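Local coordinates for protein lactose Operon Repressor (PDB 1JYE) that represses transcription of the lactose operon in Escherichia coli by binding operator DNA, a block that inducer sugars relieve, at residues A[68-73]-A[96-101]; A[287-292]-A[321-326]. The protein carries 1 engineered substitution. All blocks are in the same frame, centred on the assembly; numbering follows the deposited sequence.

Interaction 1: residues A[68-73]-A[96-101]; sequences TSSLAL and VSMVER
The carbonyl oxygen of Thr68 is met from two sources: Val99 N donates to Thr68 O over 2.9 Å, tilted 23° from the carbonyl plane, while Met98 CA adds a C-H...O contact. One step earlier Thr68 N gives a 2.9 Å bond to Ser97 O. This alternation is that of a parallel bridge pairing Thr68 with Met98. Placing OG1 of Thr68 anti to the backbone N (chi1 -180°) brings CG2 between N and the carbonyl carbon, from where it meets Val96 CG1 at 3.8 Å. OG1 itself is held by Ser69 O, in the carbonyl plane on a lone pair, and by Asn125 ND2. Met98 reaches past the end of the bridge: its CG lies 3.8 Å from Ser70 CA, and a bend at chi3 (79°) carries CE to within 4.0 Å of Ser70 OG. Met98 SD accepts a weak but nearly straight bond from Leu71 N (3.4 Å). An alanine in place of Met98 has no thioether, so Leu71 N would probably be left without this weak acceptor and a gap would open beside Ser70. Ser70 OG accepts from Ala72 N, forming an ST turn. Strands 63-68 and 93-98 are joined through helix 74-89 in a beta-alpha-beta crossover; Val80 of that helix packs on Thr68 and Leu71, Ala106 and Ala110 of helix 104-115 touch Val99, and the engineered Leu84 of the second subunit packs on Met98.

Interaction 2: residues A[287-292]-A[321-326]; sequences TTIKQD and VSLVKR
Thr287 OG1 accepts the backbone N-H of Arg326 at 2.9 Å, and it is also hydrogen-bonded to Thr329 OG1, so this buried hydroxyl has partners both across the contact and just beyond it. With OG1 anti to the carbonyl carbon (chi1 -69°), Thr287 CG2 is anti to the backbone N and lies 3.9 Å from Leu323 CD1. Next comes the hydrogen-bonded antiparallel pair of Thr288 and Val324. Val324 N reaches Thr288 O at 2.8 Å with an almost straight N-H...O angle of 173°, and Thr288 N returns a bond to Val324 O. Val324 O also takes a C-H...O contact from Thr287 CA. Further along, Lys290 N donates to Ser322 O over 2.8 Å, and the same oxygen receives a C-H...O contact from Ile289 CA. Side chains divide between the two faces. On one, Ile289 CD1 meets Leu323 CD1 at 3.8 Å. On the other, Thr288 runs alongside Val324. Thr288 CG2 also lies 3.7 Å from Arg326 NH1, while Val324 CG1 sits over the centre of one guanidinium face. Ile289 CG2 meets Val321 CB at 3.9 Å. The polar ends are satisfied from outside: Arg326 NH1 by Leu286 O and Ser279 OG, NH2 by a salt bridge to Asp275, and Thr288 OG1 by Asp247. Gln291 NE2 bonds Asp274 OD1 and a glycerol that probably came from the crystallisation liquor. Strand 316-324 is the middle one of a three-strand mixed sheet, with 288-290 antiparallel on one flank and 158-161 parallel on the other, consistent with the crossover strands linking the two lobes of periplasmic binding protein-like folds; helix 163-177 lies against the Ile289 and Leu323 face through Leu169 and His173.

In the fold
The two contacts lie on opposite sides of the chain's centre, 25 Å apart between centres, and share no strand. Both are partly buried. Interaction 1 joins the ends of two parallel strands, one the outermost of the sheet within this chain, whose backbone bonds onward to the second subunit through Val96; it is small, and a thioether supplements two backbone bonds. Interaction 2 is larger and antiparallel, in a short mixed sheet, and its polar side chains are tied by hydroxyls, carboxylates and a guanidinium to neighbouring loops and the start of helix 247-259. The second subunit packs against interaction 1, including through the engineered leucine, whereas no other protein chain of the dimer touches interaction 2.

Interaction 1: residues A[68-73]-A[96-101]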
loop_
_atom_site.group_PDB
_atom_site.type_symbol
_atom_site.label_atom_id
_atom_site.label_comp_id
_atom_site.label_asym_id
_atom_site.label_seq_id
_atom_site.Cartn_x
_atom_site.Cartn_y
_atom_site.Cartn_z
ATOM N N THR A 68 -14.569 -4.734 -2.636
ATOM C CA THR A 68 -13.608 -4.126 -1.722
ATOM C C THR A 68 -13.460 -2.615 -1.736
ATOM O O THR A 68 -13.729 -1.954 -2.739
ATOM C CB THR A 68 -12.201 -4.721 -1.973
ATOM O OG1 THR A 68 -11.253 -4.128 -1.077
ATOM C CG2 THR A 68 -11.766 -4.451 -3.411
ATOM N N SER A 69 -13.021 -2.083 -0.597
ATOM C CA SER A 69 -12.753 -0.661 -0.466
ATOM C C SER A 69 -11.556 -0.446 -1.386
ATOM O O SER A 69 -10.901 -1.409 -1.785
ATOM C CB SER A 69 -12.357 -0.315 0.971
ATOM O OG SER A 69 -13.424 -0.551 1.873
ATOM N N SER A 70 -11.261 0.807 -1.707
ATOM C CA SER A 70 -10.148 1.114 -2.597
ATOM C C SER A 70 -8.836 0.426 -2.229
ATOM O O SER A 70 -8.404 0.453 -1.075
ATOM C CB SER A 70 -9.919 2.625 -2.653
ATOM O OG SER A 70 -8.779 2.914 -3.445
ATOM N N LEU A 71 -8.198 -0.181 -3.224
ATOM C CA LEU A 71 -6.928 -0.859 -3.006
ATOM C C LEU A 71 -5.790 0.151 -2.915
ATOM O O LEU A 71 -4.635 -0.217 -2.707
ATOM C CB LEU A 71 -6.660 -1.868 -4.127
ATOM C CG LEU A 71 -7.690 -2.999 -4.218
ATOM C CD1 LEU A 71 -7.253 -3.999 -5.274
ATOM C CD2 LEU A 71 -7.828 -3.685 -2.860
ATOM N N ALA A 72 -6.125 1.429 -3.069
ATOM C CA ALA A 72 -5.130 2.489 -2.961
ATOM C C ALA A 72 -4.812 2.633 -1.477
ATOM O O ALA A 72 -3.780 3.188 -1.099
ATOM C CB ALA A 72 -5.683 3.795 -3.511
ATOM N N LEU A 73 -5.722 2.126 -0.646
ATOM C CA LEU A 73 -5.572 2.156 0.805
ATOM C C LEU A 73 -4.740 0.944 1.221
ATOM O O LEU A 73 -4.904 -0.148 0.673
ATOM C CB LEU A 73 -6.952 2.106 1.477
ATOM C CG LEU A 73 -7.881 3.297 1.213
ATOM C CD1 LEU A 73 -9.300 2.958 1.652
ATOM C CD2 LEU A 73 -7.362 4.518 1.957
ATOM N N VAL A 96 -12.789 -9.255 -8.783
ATOM C CA VAL A 96 -12.699 -8.176 -7.808
ATOM C C VAL A 96 -13.402 -6.913 -8.280
ATOM O O VAL A 96 -13.158 -6.431 -9.387
ATOM C CB VAL A 96 -11.221 -7.827 -7.505
ATOM C CG1 VAL A 96 -11.145 -6.766 -6.403
ATOM C CG2 VAL A 96 -10.466 -9.080 -7.099
ATOM N N SER A 97 -14.281 -6.385 -7.432
ATOM C CA SER A 97 -15.015 -5.166 -7.740
ATOM C C SER A 97 -14.684 -4.138 -6.664
ATOM O O SER A 97 -14.852 -4.405 -5.470
ATOM C CB SER A 97 -16.523 -5.439 -7.758
ATOM O OG SER A 97 -17.254 -4.248 -8.010
ATOM N N MET A 98 -14.199 -2.973 -7.080
ATOM C CA MET A 98 -13.845 -1.924 -6.132
ATOM C C MET A 98 -15.037 -0.985 -6.000
ATOM O O MET A 98 -15.490 -0.397 -6.980
ATOM C CB MET A 98 -12.604 -1.172 -6.625
ATOM C CG MET A 98 -11.680 -0.692 -5.510
ATOM S SD MET A 98 -10.050 -0.167 -6.125
ATOM C CE MET A 98 -10.455 1.452 -6.743
ATOM N N VAL A 99 -15.545 -0.852 -4.780
ATOM C CA VAL A 99 -16.713 -0.019 -4.521
ATOM C C VAL A 99 -16.511 1.469 -4.771
ATOM O O VAL A 99 -15.529 2.062 -4.329
ATOM C CB VAL A 99 -17.216 -0.225 -3.078
ATOM C CG1 VAL A 99 -18.471 0.608 -2.834
ATOM C CG2 VAL A 99 -17.510 -1.697 -2.848
ATOM N N GLU A 100 -17.470 2.063 -5.480
ATOM C CA GLU A 100 -17.443 3.482 -5.816
ATOM C C GLU A 100 -17.306 4.360 -4.574
ATOM O O GLU A 100 -17.258 5.586 -4.673
ATOM C CB GLU A 100 -18.716 3.859 -6.579
ATOM C CG GLU A 100 -18.928 3.059 -7.856
ATOM C CD GLU A 100 -20.179 3.472 -8.609
ATOM O OE1 GLU A 100 -21.285 3.354 -8.041
ATOM O OE2 GLU A 100 -20.054 3.912 -9.772
ATOM N N ARG A 101 -17.253 3.721 -3.409
ATOM C CA ARG A 101 -17.101 4.417 -2.136
ATOM C C ARG A 101 -18.354 5.147 -1.668
ATOM O O ARG A 101 -19.176 5.587 -2.473
ATOM C CB ARG A 101 -15.941 5.417 -2.215
ATOM C CG ARG A 101 -14.598 4.793 -2.544
ATOM C CD ARG A 101 -13.483 5.836 -2.630
ATOM N NE ARG A 101 -13.288 6.566 -1.378
ATOM C CZ ARG A 101 -14.003 7.622 -0.999
ATOM N NH1 ARG A 101 -14.972 8.089 -1.775
ATOM N NH2 ARG A 101 -13.749 8.212 0.161
#

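Interaction 2: residues A[287-292]-A[321-326]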
loop_
_atom_site.group_PDB
_atom_site.type_symbol
_atom_site.label_atom_id
_atom_site.label_comp_id
_atom_site.label_asym_id
_atom_site.label_seq_id
_atom_site.Cartn_x
_atom_site.Cartn_y
_atom_site.Cartn_z
ATOM N N THR A 287 5.403 2.644 17.790
ATOM C CA THR A 287 4.709 1.703 18.662
ATOM C C THR A 287 3.323 1.645 18.040
ATOM O O THR A 287 2.738 2.685 17.737
ATOM C CB THR A 287 4.602 2.241 20.096
ATOM O OG1 THR A 287 5.906 2.266 20.685
ATOM C CG2 THR A 287 3.679 1.360 20.935
ATOM N N THR A 288 2.787 0.445 17.863
ATOM C CA THR A 288 1.497 0.318 17.205
ATOM C C THR A 288 0.747 -0.952 17.604
ATOM O O THR A 288 1.216 -1.730 18.434
ATOM C CB THR A 288 1.727 0.337 15.671
ATOM O OG1 THR A 288 0.480 0.270 14.978
ATOM C CG2 THR A 288 2.616 -0.839 15.259
ATOM N N ILE A 289 -0.430 -1.136 17.013
ATOM C CA ILE A 289 -1.262 -2.306 17.266
ATOM C C ILE A 289 -1.239 -3.155 16.003
ATOM O O ILE A 289 -1.654 -2.707 14.932
ATOM C CB ILE A 289 -2.724 -1.914 17.554
ATOM C CG1 ILE A 289 -2.784 -0.969 18.758
ATOM C CG2 ILE A 289 -3.563 -3.166 17.776
ATOM C CD1 ILE A 289 -2.208 -1.546 20.036
ATOM N N LYS A 290 -0.755 -4.383 16.126
ATOM C CA LYS A 290 -0.678 -5.254 14.968
ATOM C C LYS A 290 -1.991 -5.907 14.563
ATOM O O LYS A 290 -2.649 -6.563 15.371
ATOM C CB LYS A 290 0.365 -6.351 15.202
ATOM C CG LYS A 290 0.451 -7.367 14.065
ATOM C CD LYS A 290 1.535 -8.402 14.346
ATOM C CE LYS A 290 1.643 -9.414 13.216
ATOM N NZ LYS A 290 2.749 -10.381 13.463
ATOM N N GLN A 291 -2.368 -5.701 13.304
ATOM C CA GLN A 291 -3.557 -6.319 12.727
ATOM C C GLN A 291 -2.977 -7.164 11.598
ATOM O O GLN A 291 -2.492 -6.624 10.605
ATOM C CB GLN A 291 -4.519 -5.286 12.138
ATOM C CG GLN A 291 -5.110 -4.317 13.148
ATOM C CD GLN A 291 -6.367 -3.653 12.626
ATOM O OE1 GLN A 291 -7.482 -4.074 12.947
ATOM N NE2 GLN A 291 -6.198 -2.624 11.804
ATOM N N ASP A 292 -3.022 -8.480 11.759
ATOM C CA ASP A 292 -2.467 -9.396 10.761
ATOM C C ASP A 292 -3.378 -9.540 9.541
ATOM O O ASP A 292 -4.142 -10.498 9.429
ATOM C CB ASP A 292 -2.219 -10.755 11.418
ATOM C CG ASP A 292 -1.317 -11.650 10.591
ATOM O OD1 ASP A 292 -0.778 -12.621 11.162
ATOM O OD2 ASP A 292 -1.151 -11.390 9.380
ATOM N N VAL A 321 -5.295 -9.237 18.249
ATOM C CA VAL A 321 -4.375 -8.176 17.872
ATOM C C VAL A 321 -3.362 -8.125 19.007
ATOM O O VAL A 321 -3.573 -8.729 20.062
ATOM C CB VAL A 321 -5.075 -6.798 17.743
ATOM C CG1 VAL A 321 -6.109 -6.846 16.624
ATOM C CG2 VAL A 321 -5.733 -6.406 19.073
ATOM N N SER A 322 -2.259 -7.422 18.795
ATOM C CA SER A 322 -1.240 -7.320 19.827
ATOM C C SER A 322 -0.559 -5.966 19.767
ATOM O O SER A 322 -0.620 -5.270 18.753
ATOM C CB SER A 322 -0.200 -8.434 19.662
ATOM O OG SER A 322 0.493 -8.307 18.434
ATOM N N LEU A 323 0.076 -5.592 20.870
ATOM C CA LEU A 323 0.788 -4.328 20.964
ATOM C C LEU A 323 2.240 -4.546 20.569
ATOM O O LEU A 323 2.894 -5.463 21.065
ATOM C CB LEU A 323 0.735 -3.802 22.400
ATOM C CG LEU A 323 1.593 -2.583 22.748
ATOM C CD1 LEU A 323 1.045 -1.350 22.045
ATOM C CD2 LEU A 323 1.589 -2.378 24.266
ATOM N N VAL A 324 2.737 -3.705 19.670
ATOM C CA VAL A 324 4.125 -3.791 19.226
ATOM C C VAL A 324 4.815 -2.556 19.789
ATOM O O VAL A 324 4.600 -1.446 19.311
ATOM C CB VAL A 324 4.222 -3.777 17.686
ATOM C CG1 VAL A 324 5.682 -3.859 17.259
ATOM C CG2 VAL A 324 3.428 -4.941 17.105
ATOM N N LYS A 325 5.624 -2.749 20.823
ATOM C CA LYS A 325 6.317 -1.635 21.454
ATOM C C LYS A 325 7.592 -1.268 20.721
ATOM O O LYS A 325 8.474 -2.107 20.538
ATOM C CB LYS A 325 6.658 -1.972 22.909
ATOM C CG LYS A 325 5.448 -2.217 23.799
ATOM C CD LYS A 325 5.885 -2.519 25.228
ATOM C CE LYS A 325 4.697 -2.833 26.122
ATOM N NZ LYS A 325 5.130 -3.125 27.518
ATOM N N ARG A 326 7.684 -0.014 20.299
ATOM C CA ARG A 326 8.877 0.448 19.611
ATOM C C ARG A 326 9.489 1.681 20.280
ATOM O O ARG A 326 9.683 1.686 21.498
ATOM C CB ARG A 326 8.580 0.695 18.125
ATOM C CG ARG A 326 8.188 -0.584 17.385
ATOM C CD ARG A 326 8.507 -0.502 15.892
ATOM N NE ARG A 326 8.158 -1.728 15.176
ATOM C CZ ARG A 326 7.073 -1.881 14.422
ATOM N NH1 ARG A 326 6.206 -0.886 14.276
ATOM N NH2 ARG A 326 6.864 -3.030 13.795
#